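Local coordinates for protein galectin (Ovis aries, PDB 6N44) that probably binds carbohydrates, beta-galactosides in particular, as a lectin of the galectin family, at residues A[3-14]-A[123-134]. Numbering follows the deposited sequence.
Sequences MDSLPNPYLQSV and KMLDVRGDIVLT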
loop_
_atom_site.group_PDB
_atom_site.type_symbol
_atom_site.label_atom_id
_atom_site.label_comp_id
_atom_site.label_asym_id
_atom_site.label_seq_id
_atom_site.Cartn_x
_atom_site.Cartn_y
_atom_site.Cartn_z
ATOM N N MET A 3 6.838 -0.957 27.702
ATOM C CA MET A 3 6.195 -0.509 26.472
ATOM C C MET A 3 5.245 -1.605 26.011
ATOM O O MET A 3 5.517 -2.797 26.201
ATOM C CB MET A 3 7.219 -0.178 25.376
ATOM C CG MET A 3 8.077 -1.370 24.943
ATOM S SD MET A 3 9.267 -1.041 23.610
ATOM C CE MET A 3 8.172 -0.721 22.229
ATOM N N ASP A 4 4.121 -1.192 25.421
ATOM C CA ASP A 4 3.149 -2.151 24.908
ATOM C C ASP A 4 3.682 -2.845 23.664
ATOM O O ASP A 4 4.408 -2.254 22.858
ATOM C CB ASP A 4 1.832 -1.462 24.572
ATOM C CG ASP A 4 1.313 -0.632 25.710
ATOM O OD1 ASP A 4 0.769 -1.230 26.660
ATOM O OD2 ASP A 4 1.446 0.612 25.654
ATOM N N SER A 5 3.301 -4.108 23.497
ATOM C CA SER A 5 3.699 -4.816 22.294
ATOM C C SER A 5 2.699 -5.927 22.005
ATOM O O SER A 5 1.854 -6.278 22.833
ATOM C CB SER A 5 5.127 -5.356 22.416
ATOM O OG SER A 5 5.211 -6.311 23.448
ATOM N N LEU A 6 2.817 -6.464 20.832
ATOM C CA LEU A 6 1.962 -7.503 20.294
ATOM C C LEU A 6 2.573 -8.866 20.559
ATOM O O LEU A 6 3.782 -8.985 20.789
ATOM C CB LEU A 6 1.781 -7.297 18.790
ATOM C CG LEU A 6 0.954 -6.099 18.337
ATOM C CD1 LEU A 6 1.116 -5.945 16.846
ATOM C CD2 LEU A 6 -0.515 -6.328 18.690
ATOM N N PRO A 7 1.767 -9.925 20.514
ATOM C CA PRO A 7 2.319 -11.268 20.704
ATOM C C PRO A 7 3.345 -11.593 19.629
ATOM O O PRO A 7 3.262 -11.128 18.491
ATOM C CB PRO A 7 1.087 -12.176 20.595
ATOM C CG PRO A 7 -0.061 -11.292 20.972
ATOM C CD PRO A 7 0.305 -9.956 20.351
ATOM N N ASN A 8 4.324 -12.398 20.007
ATOM C CA ASN A 8 5.366 -12.840 19.086
ATOM C C ASN A 8 5.574 -14.327 19.320
ATOM O O ASN A 8 6.047 -14.716 20.380
ATOM C CB ASN A 8 6.660 -12.046 19.312
ATOM C CG ASN A 8 7.830 -12.561 18.479
ATOM O OD1 ASN A 8 7.708 -13.507 17.687
ATOM N ND2 ASN A 8 8.975 -11.933 18.657
ATOM N N PRO A 9 5.247 -15.170 18.323
ATOM C CA PRO A 9 4.811 -14.847 16.952
ATOM C C PRO A 9 3.442 -14.164 16.852
ATOM O O PRO A 9 2.570 -14.318 17.713
ATOM C CB PRO A 9 4.766 -16.224 16.256
ATOM C CG PRO A 9 5.595 -17.131 17.143
ATOM C CD PRO A 9 5.387 -16.621 18.527
ATOM N N TYR A 10 3.305 -13.377 15.793
ATOM C CA TYR A 10 2.089 -12.657 15.449
ATOM C C TYR A 10 1.479 -13.346 14.242
ATOM O O TYR A 10 2.181 -13.595 13.261
ATOM C CB TYR A 10 2.404 -11.202 15.106
ATOM C CG TYR A 10 1.231 -10.393 14.614
ATOM C CD1 TYR A 10 0.486 -9.619 15.494
ATOM C CD2 TYR A 10 0.858 -10.408 13.255
ATOM C CE1 TYR A 10 -0.622 -8.870 15.038
ATOM C CE2 TYR A 10 -0.218 -9.672 12.792
ATOM C CZ TYR A 10 -0.954 -8.906 13.689
ATOM O OH TYR A 10 -2.023 -8.186 13.229
ATOM N N LEU A 11 0.188 -13.660 14.314
ATOM C CA LEU A 11 -0.521 -14.308 13.220
ATOM C C LEU A 11 -1.685 -13.435 12.790
ATOM O O LEU A 11 -2.380 -12.860 13.641
ATOM C CB LEU A 11 -1.076 -15.695 13.621
ATOM C CG LEU A 11 -0.101 -16.769 14.098
ATOM C CD1 LEU A 11 -0.894 -18.028 14.421
ATOM C CD2 LEU A 11 0.965 -17.047 13.051
ATOM N N GLN A 12 -1.927 -13.375 11.476
ATOM C CA GLN A 12 -3.104 -12.675 10.964
ATOM C C GLN A 12 -3.582 -13.318 9.670
ATOM O O GLN A 12 -2.847 -13.324 8.677
ATOM C CB GLN A 12 -2.814 -11.196 10.714
ATOM C CG GLN A 12 -4.053 -10.418 10.306
ATOM C CD GLN A 12 -3.763 -8.941 10.120
ATOM O OE1 GLN A 12 -3.034 -8.342 10.914
ATOM N NE2 GLN A 12 -4.317 -8.348 9.056
ATOM N N SER A 13 -4.821 -13.812 9.672
ATOM C CA SER A 13 -5.456 -14.221 8.427
ATOM C C SER A 13 -5.538 -13.033 7.468
ATOM O O SER A 13 -5.902 -11.924 7.867
ATOM C CB SER A 13 -6.868 -14.748 8.688
ATOM O OG SER A 13 -6.894 -15.841 9.583
ATOM N N VAL A 14 -5.221 -13.275 6.189
ATOM C CA VAL A 14 -5.222 -12.235 5.155
ATOM C C VAL A 14 -5.769 -12.788 3.843
ATOM O O VAL A 14 -5.741 -13.993 3.589
ATOM C CB VAL A 14 -3.808 -11.674 4.899
ATOM C CG1 VAL A 14 -3.252 -10.949 6.139
ATOM C CG2 VAL A 14 -2.869 -12.824 4.453
ATOM N N LYS A 123 -2.865 -17.079 2.724
ATOM C CA LYS A 123 -3.981 -16.961 3.650
ATOM C C LYS A 123 -3.571 -16.564 5.053
ATOM O O LYS A 123 -4.455 -16.315 5.877
ATOM C CB LYS A 123 -4.753 -18.288 3.753
ATOM C CG LYS A 123 -5.232 -18.863 2.434
ATOM C CD LYS A 123 -6.286 -18.001 1.815
ATOM C CE LYS A 123 -6.531 -18.406 0.361
ATOM N NZ LYS A 123 -7.454 -17.452 -0.322
ATOM N N MET A 124 -2.275 -16.517 5.362
ATOM C CA MET A 124 -1.832 -16.347 6.742
ATOM C C MET A 124 -0.528 -15.568 6.742
ATOM O O MET A 124 0.451 -15.985 6.110
ATOM C CB MET A 124 -1.651 -17.708 7.422
ATOM C CG MET A 124 -1.110 -17.633 8.834
ATOM S SD MET A 124 -2.233 -16.672 9.862
ATOM C CE MET A 124 -3.715 -17.687 9.780
ATOM N N LEU A 125 -0.525 -14.448 7.444
ATOM C CA LEU A 125 0.666 -13.644 7.670
ATOM C C LEU A 125 1.244 -14.008 9.037
ATOM O O LEU A 125 0.506 -14.106 10.017
ATOM C CB LEU A 125 0.318 -12.154 7.603
ATOM C CG LEU A 125 1.461 -11.200 7.989
ATOM C CD1 LEU A 125 2.539 -11.202 6.922
ATOM C CD2 LEU A 125 0.947 -9.777 8.242
ATOM N N ASP A 126 2.552 -14.228 9.090
ATOM C CA ASP A 126 3.226 -14.701 10.298
ATOM C C ASP A 126 4.474 -13.857 10.471
ATOM O O ASP A 126 5.363 -13.880 9.612
ATOM C CB ASP A 126 3.579 -16.202 10.187
ATOM C CG ASP A 126 4.292 -16.769 11.430
ATOM O OD1 ASP A 126 5.153 -16.104 12.052
ATOM O OD2 ASP A 126 4.023 -17.933 11.770
ATOM N N VAL A 127 4.533 -13.102 11.566
ATOM C CA VAL A 127 5.666 -12.243 11.877
ATOM C C VAL A 127 6.267 -12.735 13.185
ATOM O O VAL A 127 5.552 -12.860 14.190
ATOM C CB VAL A 127 5.245 -10.765 11.995
ATOM C CG1 VAL A 127 6.451 -9.891 12.345
ATOM C CG2 VAL A 127 4.542 -10.288 10.706
ATOM N N ARG A 128 7.575 -12.994 13.178
ATOM C CA ARG A 128 8.247 -13.506 14.369
ATOM C C ARG A 128 9.730 -13.159 14.314
ATOM O O ARG A 128 10.247 -12.682 13.299
ATOM C CB ARG A 128 8.069 -15.016 14.498
ATOM C CG ARG A 128 8.712 -15.812 13.379
ATOM C CD ARG A 128 8.521 -17.321 13.625
ATOM N NE ARG A 128 7.115 -17.708 13.528
ATOM C CZ ARG A 128 6.569 -18.735 14.178
ATOM N NH1 ARG A 128 7.313 -19.487 14.986
ATOM N NH2 ARG A 128 5.275 -19.005 14.032
ATOM N N GLY A 129 10.411 -13.422 15.420
ATOM C CA GLY A 129 11.846 -13.267 15.497
ATOM C C GLY A 129 12.271 -12.740 16.855
ATOM O O GLY A 129 11.490 -12.656 17.803
ATOM N N ASP A 130 13.546 -12.381 16.950
ATOM C CA ASP A 130 14.068 -11.736 18.154
ATOM C C ASP A 130 13.738 -10.244 18.112
ATOM O O ASP A 130 14.592 -9.378 17.906
ATOM C CB ASP A 130 15.562 -11.997 18.258
ATOM C CG ASP A 130 15.871 -13.466 18.167
ATOM O OD1 ASP A 130 15.537 -14.183 19.140
ATOM O OD2 ASP A 130 16.399 -13.902 17.119
ATOM N N ILE A 131 12.451 -9.946 18.316
ATOM C CA ILE A 131 11.944 -8.596 18.109
ATOM C C ILE A 131 10.931 -8.237 19.185
ATOM O O ILE A 131 10.261 -9.103 19.755
ATOM C CB ILE A 131 11.297 -8.443 16.704
ATOM C CG1 ILE A 131 10.138 -9.424 16.534
ATOM C CG2 ILE A 131 12.317 -8.659 15.593
ATOM C CD1 ILE A 131 9.340 -9.212 15.244
ATOM N N VAL A 132 10.821 -6.941 19.454
ATOM C CA VAL A 132 9.628 -6.376 20.070
ATOM C C VAL A 132 8.766 -5.817 18.942
ATOM O O VAL A 132 9.187 -4.906 18.215
ATOM C CB VAL A 132 9.963 -5.303 21.115
ATOM C CG1 VAL A 132 8.667 -4.718 21.698
ATOM C CG2 VAL A 132 10.810 -5.908 22.238
ATOM N N LEU A 133 7.577 -6.391 18.778
ATOM C CA LEU A 133 6.669 -6.049 17.692
ATOM C C LEU A 133 5.613 -5.096 18.238
ATOM O O LEU A 133 4.880 -5.452 19.168
ATOM C CB LEU A 133 6.017 -7.311 17.129
ATOM C CG LEU A 133 4.966 -7.126 16.028
ATOM C CD1 LEU A 133 5.609 -6.618 14.747
ATOM C CD2 LEU A 133 4.237 -8.434 15.775
ATOM N N THR A 134 5.544 -3.887 17.686
ATOM C CA THR A 134 4.593 -2.921 18.226
ATOM C C THR A 134 3.323 -2.784 17.401
ATOM O O THR A 134 2.258 -2.565 17.983
ATOM C CB THR A 134 5.238 -1.531 18.410
ATOM O OG1 THR A 134 5.690 -1.013 17.155
ATOM C CG2 THR A 134 6.410 -1.615 19.359
HETATM O O HOH W 1 1.895 -2.182 20.504
HETATM O O HOH W 2 6.395 -8.330 20.612
HETATM O O HOH W 3 9.395 -15.403 17.834
HETATM O O HOH W 4 -5.937 -17.798 7.595
HETATM O O HOH W 5 -7.362 -15.205 1.394
#
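The side-chain amide nitrogen of Asn8 is gripped by two carbonyls of the turn at 129-131: ND2 donates to Gly129 O at 2.8 Å and, less straight, to Ile131 O at 3.3 Å. Both acceptors lie close to the amide plane, and CG sits anti to the backbone N (chi1 174°), which carries the amide into the mouth of the turn. OD1 accepts from a water that in turn accepts from Gly129 N. Asparagine suits this place because its N-H groups meet two carbonyls directly while its oxygen reaches a backbone N-H through water; Gly129 suits its own because its backbone angles would jam a CB against the preceding carbonyl.

The cis peptide bond before Pro9 turns the chain into strand 10-13, and the compact, apolar proline ring lies over one face of the Arg128 guanidinium, CG 3.5 Å from CZ. Asp126 meets that guanidinium at its edge, side-on, with NE to OD1 (2.9 Å) and NH2 to OD2 (2.8 Å), a two-nitrogen grip that fixes its rotation.

Strand 10-13 then runs antiparallel to 124-129, with paired backbone bonds between Tyr10 and Val127 and between Gln12 and Leu125. Tyr10, Gln12, Leu125 and Val127 share the inward face, where branched Leu133 presses its CD2 methyl on Tyr10 CB at 3.4 Å and the Tyr10 hydroxyl donates to Gln12 OE1. On the opposite face Leu11 CD2 lies alongside the Asp126 carboxylate.

Before the cis bend, Leu6 N donates almost straight to Leu133 O (2.8 Å). Arg128 lies about 7 Å, side chain to side chain, from Arg55 of the galactose-binding site. Strand 10-13 thus edges the six-stranded sheet while the arm before it reaches 131-138, edge of the five-stranded one, spanning both sheets of the galectin beta-sandwich.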